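PDB 2R31: ATP12 ATPase from Paracoccus denitrificans, which probably acts as an ATP12-family chaperone in the assembly of F1-ATPase, most likely by binding the alpha subunit before it joins the complex. Local coordinates for residues 16-19 with 24-27; 32-35 with 41-44; 72-77 with 231-236; 84-89 with 164-169. All blocks are in the same frame, centred on the assembly; numbering follows the deposited sequence. Where two conformers were deposited one is given.

Contact 1. Residues 16-19 with 24-27; sequences VGIH and GWAV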
# COMPACT_ATOMS: atom_id res chain seq x y z
N VAL A 16 -19.39 -17.88 11.32
CA VAL A 16 -18.13 -17.15 11.34
C VAL A 16 -18.09 -16.35 12.66
O VAL A 16 -19.09 -15.73 13.04
CB VAL A 16 -17.97 -16.18 10.16
CG1 VAL A 16 -16.63 -15.52 10.19
CG2 VAL A 16 -18.17 -16.94 8.85
N GLY A 17 -16.95 -16.32 13.31
CA GLY A 17 -16.76 -15.48 14.50
C GLY A 17 -15.26 -15.17 14.66
O GLY A 17 -14.48 -15.48 13.76
N ILE A 18 -14.92 -14.56 15.79
CA ILE A 18 -13.54 -14.24 16.08
C ILE A 18 -13.21 -14.62 17.53
O ILE A 18 -14.11 -14.76 18.35
CB ILE A 18 -13.21 -12.75 15.81
CG1 ILE A 18 -13.90 -11.78 16.76
CG2 ILE A 18 -13.51 -12.42 14.34
CD1 ILE A 18 -13.37 -10.36 16.70
N HIS A 19 -11.94 -14.74 17.85
CA HIS A 19 -11.49 -15.07 19.19
C HIS A 19 -10.04 -14.67 19.36
O HIS A 19 -9.22 -14.94 18.48
CB HIS A 19 -11.63 -16.60 19.41
CG HIS A 19 -11.16 -17.04 20.76
ND1 HIS A 19 -11.77 -16.67 21.94
CD2 HIS A 19 -10.08 -17.80 21.10
CE1 HIS A 19 -11.07 -17.20 22.95
NE2 HIS A 19 -10.04 -17.90 22.48
N GLY A 24 -2.54 -13.40 18.67
CA GLY A 24 -3.39 -12.43 18.00
C GLY A 24 -4.79 -12.97 17.84
O GLY A 24 -5.16 -14.05 18.29
N TRP A 25 -5.64 -12.18 17.16
CA TRP A 25 -7.01 -12.58 16.90
C TRP A 25 -7.06 -13.63 15.80
O TRP A 25 -6.38 -13.51 14.77
CB TRP A 25 -7.89 -11.39 16.48
CG TRP A 25 -8.15 -10.42 17.58
CD1 TRP A 25 -7.37 -9.36 17.99
CD2 TRP A 25 -9.28 -10.43 18.45
NE1 TRP A 25 -7.96 -8.72 19.03
CE2 TRP A 25 -9.12 -9.37 19.34
CE3 TRP A 25 -10.38 -11.26 18.57
CZ2 TRP A 25 -10.06 -9.07 20.35
CZ3 TRP A 25 -11.32 -10.98 19.55
CH2 TRP A 25 -11.15 -9.90 20.44
N ALA A 26 -7.91 -14.62 16.02
CA ALA A 26 -8.24 -15.65 15.03
C ALA A 26 -9.64 -15.37 14.49
O ALA A 26 -10.52 -14.82 15.16
CB ALA A 26 -8.21 -17.02 15.66
N VAL A 27 -9.83 -15.81 13.23
CA VAL A 27 -11.15 -15.81 12.59
C VAL A 27 -11.60 -17.25 12.49
O VAL A 27 -10.84 -18.08 11.97
CB VAL A 27 -11.07 -15.16 11.20
CG1 VAL A 27 -12.42 -15.27 10.45
CG2 VAL A 27 -10.68 -13.68 11.34
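H19 and A26 form a hydrogen-bonded pair of an antiparallel beta hairpin, made by strands 16-21 and 24-29. Their two backbone bonds differ in quality: A26 N reaches H19 O at 2.8 Å with a nearly straight N-H (174°), whereas H19 N to A26 O is 3.0 Å and more bent (153°). One residue along, I18 faces V27 as a non-hydrogen-bonded pair. Here A26 O also receives a CA-H...O contact, with I18 CA 3.2 Å away, and V27 CA offers another to G17 O.

The side chains divide between the two faces of the sheet. H19 and A26 lie on one. I18 and V27 share the other, which is covered by helix 47-58: I18 rests on L51, and W25 on E47 and A50. V27 itself has L44 for a neighbour, and the backbone of W25 pairs with L44 as well, so the second strand is hemmed in by the loop that leads to the helix. V16 adds a looser methyl contact, its CG1 being 4.2 Å from V27 CG1.

I18 and W25 meet as a diagonal pair. The first torsion of I18 (chi1 67°) puts CG1 between the backbone N and the carbonyl carbon, and the chain then carries its terminal methyl to the indole's six-membered ring. CD1 lies obliquely to that ring, 3.6 Å from W25 CZ3 and equally close to W25 CE3.

Contact 2. Residues 32-35 with 41-44; sequences RPLR and PLRL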
# COMPACT_ATOMS: atom_id res chain seq x y z
N ARG A 32 -13.44 -23.15 13.97
CA ARG A 32 -12.09 -23.51 13.62
C ARG A 32 -11.31 -22.35 13.08
O ARG A 32 -11.77 -21.71 12.10
CB ARG A 32 -12.09 -24.57 12.54
CG ARG A 32 -10.74 -25.04 12.17
CD ARG A 32 -10.86 -25.94 10.93
NE ARG A 32 -9.63 -26.58 10.62
CZ ARG A 32 -9.57 -27.65 9.81
NH1 ARG A 32 -10.66 -28.14 9.22
NH2 ARG A 32 -8.38 -28.18 9.58
N PRO A 33 -10.13 -22.00 13.64
CA PRO A 33 -9.37 -20.89 13.08
C PRO A 33 -8.97 -21.06 11.65
O PRO A 33 -8.40 -22.07 11.20
CB PRO A 33 -8.10 -20.86 13.96
CG PRO A 33 -8.52 -21.47 15.21
CD PRO A 33 -9.48 -22.60 14.83
N LEU A 34 -9.22 -20.03 10.86
CA LEU A 34 -8.74 -19.85 9.49
C LEU A 34 -7.23 -19.92 9.47
O LEU A 34 -6.61 -19.42 10.38
CB LEU A 34 -9.24 -18.47 8.99
CG LEU A 34 -8.87 -17.97 7.63
CD1 LEU A 34 -9.39 -18.90 6.55
CD2 LEU A 34 -9.48 -16.59 7.39
N ARG A 35 -6.68 -20.55 8.45
CA ARG A 35 -5.24 -20.56 8.19
C ARG A 35 -4.96 -19.84 6.89
O ARG A 35 -5.86 -19.56 6.10
CB ARG A 35 -4.68 -21.99 8.14
CG ARG A 35 -4.68 -22.65 9.49
CD ARG A 35 -4.13 -24.01 9.63
NE ARG A 35 -4.01 -24.53 10.98
CZ ARG A 35 -2.90 -24.56 11.72
NH1 ARG A 35 -1.73 -24.07 11.28
NH2 ARG A 35 -2.96 -25.09 12.95
N PRO A 41 -0.82 -20.37 10.78
CA PRO A 41 -1.89 -19.78 11.56
C PRO A 41 -2.15 -18.35 11.12
O PRO A 41 -1.25 -17.58 10.94
CB PRO A 41 -1.42 -19.83 13.01
CG PRO A 41 -0.41 -20.93 13.01
CD PRO A 41 0.26 -20.84 11.65
N LEU A 42 -3.40 -17.97 10.88
CA LEU A 42 -3.82 -16.63 10.61
C LEU A 42 -4.09 -15.99 11.97
O LEU A 42 -5.07 -16.32 12.65
CB LEU A 42 -5.06 -16.53 9.73
CG LEU A 42 -5.48 -15.11 9.37
CD1 LEU A 42 -4.53 -14.50 8.36
CD2 LEU A 42 -6.92 -15.05 8.82
N ARG A 43 -3.23 -15.09 12.41
CA ARG A 43 -3.36 -14.36 13.66
C ARG A 43 -3.22 -12.87 13.32
O ARG A 43 -2.31 -12.47 12.61
CB ARG A 43 -2.34 -14.77 14.70
CG ARG A 43 -2.55 -16.18 15.20
CD ARG A 43 -3.81 -16.42 16.02
NE ARG A 43 -3.89 -17.81 16.47
CZ ARG A 43 -4.35 -18.82 15.72
NH1 ARG A 43 -4.83 -18.63 14.51
NH2 ARG A 43 -4.34 -20.06 16.20
N LEU A 44 -4.15 -12.06 13.83
CA LEU A 44 -4.27 -10.66 13.44
C LEU A 44 -4.03 -9.71 14.60
O LEU A 44 -4.35 -10.04 15.76
CB LEU A 44 -5.69 -10.44 12.90
CG LEU A 44 -6.10 -11.44 11.82
CD1 LEU A 44 -7.59 -11.27 11.57
CD2 LEU A 44 -5.29 -11.28 10.55
O HOH W 1 -7.59 -17.50 12.29
O HOH W 2 -5.02 -20.45 12.41
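L34 and L42 supply the apolar part of this contact, lying side by side and pointing the same way. Both carry CG opposite the backbone N (chi1 178° and -177°), which brings the two CD2 methyls together. Their very short approach is doubtful, because L42 has a second conformer. The CB of L42 packs 3.3 Å from L34 O.

A single backbone bridge pairs R35 with P41, their CA atoms 4.8 Å apart, and water extends the link from L34 O to L42 and R43. Two waters lie within bonding distance of L34 O. One is also 2.8 Å from L42 O. The other donates to L34 O and accepts from R43 NH1, each at 2.8 Å, with a weak bond from L42 N.

Among the charged groups, R43 bends at chi2 (-68°) and folds back, so that NH1 also donates to L42 O at 3.0 Å. That oxygen lies in the guanidinium plane, although the donor stands above the carbonyl plane. P33 CB comes 4.0 Å from R43 NH1. R35 reaches P41 with NH1, 3.8 Å from P41 CD, while the same nitrogen bonds K39 O in the intervening turn.

Backbone bonds from L34 to V27 and from L44 to W25 hold both segments against strand 24-29. L42 leans on A75, N76 and I79 of helix 70-82, and L34 on W57 of helix 47-58.

Contact 3. Residues 72-77 with 231-236; sequences TRSANS and ERFWHL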
# COMPACT_ATOMS: atom_id res chain seq x y z
N THR A 72 -8.33 -10.34 3.72
CA THR A 72 -7.72 -11.67 3.83
C THR A 72 -6.46 -11.76 3.00
O THR A 72 -5.44 -12.30 3.46
CB THR A 72 -8.75 -12.74 3.40
OG1 THR A 72 -9.89 -12.72 4.25
CG2 THR A 72 -8.14 -14.14 3.46
N ARG A 73 -6.50 -11.25 1.76
CA ARG A 73 -5.36 -11.28 0.88
C ARG A 73 -4.17 -10.52 1.50
O ARG A 73 -3.04 -11.02 1.44
CB ARG A 73 -5.75 -10.67 -0.47
CG ARG A 73 -4.78 -10.56 -1.60
CD ARG A 73 -5.42 -10.53 -2.97
NE ARG A 73 -5.92 -9.26 -3.53
CZ ARG A 73 -7.19 -8.98 -3.68
NH1 ARG A 73 -7.88 -9.99 -3.12
NH2 ARG A 73 -7.83 -7.92 -4.17
N SER A 74 -4.42 -9.36 2.08
CA SER A 74 -3.36 -8.59 2.74
C SER A 74 -2.83 -9.27 3.97
O SER A 74 -1.62 -9.29 4.21
CB SER A 74 -3.94 -7.21 3.09
OG SER A 74 -4.30 -6.41 2.04
N ALA A 75 -3.70 -9.87 4.78
CA ALA A 75 -3.25 -10.58 5.97
C ALA A 75 -2.43 -11.80 5.62
O ALA A 75 -1.42 -12.09 6.28
CB ALA A 75 -4.45 -10.95 6.83
N ASN A 76 -2.83 -12.53 4.58
CA ASN A 76 -2.05 -13.68 4.13
C ASN A 76 -0.65 -13.23 3.76
O ASN A 76 0.36 -13.88 4.06
CB ASN A 76 -2.72 -14.35 2.94
CG ASN A 76 -3.96 -15.14 3.29
OD1 ASN A 76 -4.16 -15.54 4.43
ND2 ASN A 76 -4.76 -15.41 2.24
N SER A 77 -0.52 -12.11 3.04
CA SER A 77 0.81 -11.58 2.67
C SER A 77 1.60 -11.13 3.88
O SER A 77 2.79 -11.36 3.98
CB SER A 77 0.63 -10.45 1.66
OG SER A 77 1.89 -9.93 1.31
N GLU A 231 -4.68 1.32 2.09
CA GLU A 231 -5.02 2.33 3.08
C GLU A 231 -5.98 1.78 4.12
O GLU A 231 -5.84 2.02 5.33
CB GLU A 231 -5.60 3.54 2.34
CG GLU A 231 -6.13 4.65 3.20
CD GLU A 231 -6.75 5.73 2.31
OE1 GLU A 231 -7.68 5.41 1.48
OE2 GLU A 231 -6.35 6.88 2.39
N ARG A 232 -7.00 1.04 3.66
CA ARG A 232 -7.96 0.41 4.60
C ARG A 232 -7.25 -0.54 5.55
O ARG A 232 -7.53 -0.58 6.74
CB ARG A 232 -9.04 -0.30 3.76
CG ARG A 232 -10.09 -1.01 4.57
CD ARG A 232 -10.88 -0.11 5.50
NE ARG A 232 -12.07 -0.80 5.96
CZ ARG A 232 -12.79 -0.41 6.99
NH1 ARG A 232 -12.47 0.68 7.67
NH2 ARG A 232 -13.87 -1.12 7.33
N PHE A 233 -6.33 -1.37 5.01
CA PHE A 233 -5.58 -2.30 5.84
C PHE A 233 -4.74 -1.55 6.85
O PHE A 233 -4.64 -1.99 8.02
CB PHE A 233 -4.73 -3.19 4.91
CG PHE A 233 -4.18 -4.43 5.56
CD1 PHE A 233 -5.01 -5.48 5.88
CD2 PHE A 233 -2.84 -4.59 5.86
CE1 PHE A 233 -4.55 -6.66 6.42
CE2 PHE A 233 -2.36 -5.79 6.39
CZ PHE A 233 -3.22 -6.80 6.64
N TRP A 234 -4.12 -0.44 6.48
CA TRP A 234 -3.38 0.41 7.41
C TRP A 234 -4.29 0.81 8.58
O TRP A 234 -3.96 0.62 9.76
CB TRP A 234 -2.83 1.68 6.70
CG TRP A 234 -2.26 2.59 7.74
CD1 TRP A 234 -2.89 3.65 8.32
CD2 TRP A 234 -0.98 2.49 8.37
NE1 TRP A 234 -2.08 4.20 9.29
CE2 TRP A 234 -0.91 3.53 9.34
CE3 TRP A 234 0.13 1.66 8.24
CZ2 TRP A 234 0.20 3.73 10.15
CZ3 TRP A 234 1.22 1.84 9.03
CH2 TRP A 234 1.27 2.87 9.98
N HIS A 235 -5.43 1.41 8.28
CA HIS A 235 -6.27 1.93 9.34
C HIS A 235 -6.78 0.82 10.26
O HIS A 235 -6.83 0.97 11.49
CB HIS A 235 -7.43 2.74 8.78
CG HIS A 235 -7.01 4.04 8.19
ND1 HIS A 235 -6.36 5.00 8.90
CD2 HIS A 235 -7.15 4.46 6.92
CE1 HIS A 235 -6.12 6.02 8.05
NE2 HIS A 235 -6.62 5.73 6.84
N LEU A 236 -7.18 -0.32 9.68
CA LEU A 236 -7.72 -1.40 10.48
C LEU A 236 -6.70 -2.04 11.39
O LEU A 236 -7.09 -2.71 12.35
CB LEU A 236 -8.35 -2.46 9.59
CG LEU A 236 -9.68 -2.07 8.94
CD1 LEU A 236 -10.06 -3.12 7.92
CD2 LEU A 236 -10.79 -1.92 9.95
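The ring of F233 presents one face to S74, whose CB sits over its centre, 3.4 Å from the ring centroid and only 13° off the normal. This is a clear CH-pi contact, and the neighbouring hydroxyl probably makes the CH of this methylene a slightly better donor. A75 approaches the same ring obliquely through its backbone: A75 N is 3.6 Å from F233 CZ. A75 CB stands farther back, 4.3 Å from F233 CE1.

The contact joins helix 70-82 to helix 214-236, the last helix of the chain, and one phenylalanine spans the distance between them. In these segments the closest CA atoms, those of S74 and F233, are 7.4 Å apart. F233 holds CG anti to the backbone N (chi1 -165°), which sends the ring straight out from its own helix onto the second turn of helix 70-82. S74 meets it with CB rather than with the hydroxyl. Its OG is turned back beside the backbone N (chi1 -64°) and hydrogen-bonds P70 O within its own helix, remaining 4.0 Å from F233 CD1.

Around the ring the enclosure is mostly apolar: L49 of helix 47-58, L71 of helix 70-82, and T167 and A168 of helix 163-174 all touch F233, so four helices converge on it.

Across the two segments the chemistry is carbon against an aromatic face, with dispersion and weak CH-pi attraction in place of conventional polar bonds. Bonding within its own helix probably lets S74 pack its CB on the buried ring without leaving the hydroxyl unbonded.

Contact 4. Residues 84-89 with 164-169; sequences PQFDAV and FGLTAL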
# COMPACT_ATOMS: atom_id res chain seq x y z
N PRO A 84 7.92 -12.52 7.91
CA PRO A 84 9.14 -13.32 7.93
C PRO A 84 10.31 -12.68 7.20
O PRO A 84 11.44 -13.10 7.45
CB PRO A 84 8.72 -14.63 7.28
CG PRO A 84 7.34 -14.54 6.87
CD PRO A 84 6.79 -13.22 7.22
N GLN A 85 10.05 -11.75 6.30
CA GLN A 85 11.07 -11.04 5.54
C GLN A 85 11.10 -9.55 5.93
O GLN A 85 11.47 -8.71 5.12
CB GLN A 85 10.83 -11.20 4.04
CG GLN A 85 10.61 -12.64 3.67
CD GLN A 85 10.72 -13.19 2.33
OE1 GLN A 85 11.82 -13.06 1.79
NE2 GLN A 85 9.66 -13.85 1.81
N PHE A 86 10.75 -9.22 7.19
CA PHE A 86 10.50 -7.82 7.55
C PHE A 86 11.71 -6.96 7.26
O PHE A 86 11.59 -5.86 6.67
CB PHE A 86 10.14 -7.73 9.01
CG PHE A 86 9.89 -6.32 9.51
CD1 PHE A 86 8.60 -5.83 9.63
CD2 PHE A 86 10.92 -5.45 9.81
CE1 PHE A 86 8.35 -4.56 10.03
CE2 PHE A 86 10.70 -4.17 10.20
CZ PHE A 86 9.40 -3.69 10.29
N ASP A 87 12.89 -7.40 7.65
CA ASP A 87 14.06 -6.56 7.54
C ASP A 87 14.35 -6.24 6.09
O ASP A 87 14.70 -5.08 5.73
CB ASP A 87 15.25 -7.19 8.22
CG ASP A 87 15.09 -7.46 9.67
OD1 ASP A 87 14.42 -6.63 10.35
OD2 ASP A 87 15.65 -8.45 10.18
N ALA A 88 14.27 -7.22 5.21
CA ALA A 88 14.48 -7.02 3.81
C ALA A 88 13.44 -6.10 3.16
O ALA A 88 13.76 -5.22 2.40
CB ALA A 88 14.53 -8.34 3.03
N VAL A 89 12.16 -6.36 3.50
CA VAL A 89 11.08 -5.56 2.92
C VAL A 89 11.20 -4.11 3.38
O VAL A 89 11.02 -3.17 2.59
CB VAL A 89 9.70 -6.16 3.27
CG1 VAL A 89 8.57 -5.25 2.79
CG2 VAL A 89 9.52 -7.54 2.63
N PHE A 164 2.20 -5.65 10.06
CA PHE A 164 1.00 -5.45 9.27
C PHE A 164 0.98 -4.03 8.70
O PHE A 164 0.50 -3.83 7.57
CB PHE A 164 -0.26 -5.75 10.10
CG PHE A 164 -0.62 -7.22 10.18
CD1 PHE A 164 0.26 -8.16 10.71
CD2 PHE A 164 -1.82 -7.68 9.69
CE1 PHE A 164 -0.06 -9.49 10.76
CE2 PHE A 164 -2.16 -9.00 9.73
CZ PHE A 164 -1.28 -9.91 10.26
N GLY A 165 1.52 -3.06 9.41
CA GLY A 165 1.63 -1.72 8.89
C GLY A 165 2.59 -1.63 7.70
O GLY A 165 2.31 -0.93 6.72
N LEU A 166 3.71 -2.36 7.78
CA LEU A 166 4.63 -2.41 6.65
C LEU A 166 3.98 -3.03 5.42
O LEU A 166 4.19 -2.60 4.29
CB LEU A 166 5.89 -3.21 7.07
CG LEU A 166 7.04 -3.19 6.07
CD1 LEU A 166 7.63 -1.80 5.92
CD2 LEU A 166 8.13 -4.19 6.46
N THR A 167 3.15 -4.07 5.67
CA THR A 167 2.40 -4.72 4.59
C THR A 167 1.49 -3.70 3.90
O THR A 167 1.45 -3.64 2.68
CB THR A 167 1.60 -5.89 5.13
OG1 THR A 167 2.50 -6.85 5.72
CG2 THR A 167 0.84 -6.59 4.01
N ALA A 168 0.77 -2.91 4.69
CA ALA A 168 -0.11 -1.88 4.14
C ALA A 168 0.69 -0.83 3.34
O ALA A 168 0.29 -0.39 2.27
CB ALA A 168 -0.88 -1.18 5.24
N LEU A 169 1.84 -0.40 3.89
CA LEU A 169 2.66 0.61 3.21
C LEU A 169 3.08 0.14 1.83
O LEU A 169 3.22 0.94 0.90
CB LEU A 169 3.88 0.96 4.07
CG LEU A 169 4.82 1.98 3.45
CD1 LEU A 169 4.15 3.34 3.28
CD2 LEU A 169 6.10 2.12 4.26
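In segments 84-89 and 164-169, on helices 86-95 and 163-174, the nearest CA atoms are those of F86 and L166, 8.0 Å apart, and side chains bridge the distance. L166 does the reaching. Its first torsion (chi1 -171°) swings CG away from the backbone N and sends CD2 across to the face of the F86 ring. That methyl lies 3.6 Å from both F86 CD1 and F86 CE1, and 3.9 Å from the ring centroid. Its direction is 25° off the ring normal, so it is offset toward the rim, in a CH-pi contact.

V89, one turn along from F86, meets the same methyl with CG1, 3.8 Å from L166 CD2. One branch of the leucine is therefore wedged between an aromatic face and a valine methyl, both on helix 86-95, at whose start Q85 is the N-cap residue. A90 and L93 of that helix also touch L166, as does V82 of helix 70-82.

Everything exchanged between these segments is apolar. The contact is consistent with dispersion and the hydrophobic effect, and it rests on one methyl branch of L166, CD2, set between the F86 ring and V89 CG1, not on directional polar bonds.

Contacts 1 and 2 are neighbours, with centres 7 Å apart: they share the three-stranded antiparallel sheet and are joined by V27 O to L34 N and W25 O to L44 N. Contact 3 lies about 14 Å from contact 2 centre to centre, yet L42 and L44 pack onto A75, linking the loop after the sheet to helix 70-82. The centre of contact 4 is about 12 Å from that of contact 3; F164 meets F233 there, and R43 and L44 of contact 2. Contacts 1, 2 and 3 follow in series along the chain, and contact 4 is nested inside the long loop that contact 3 closes. The C-terminal helix is thereby brought back against the N-terminal part.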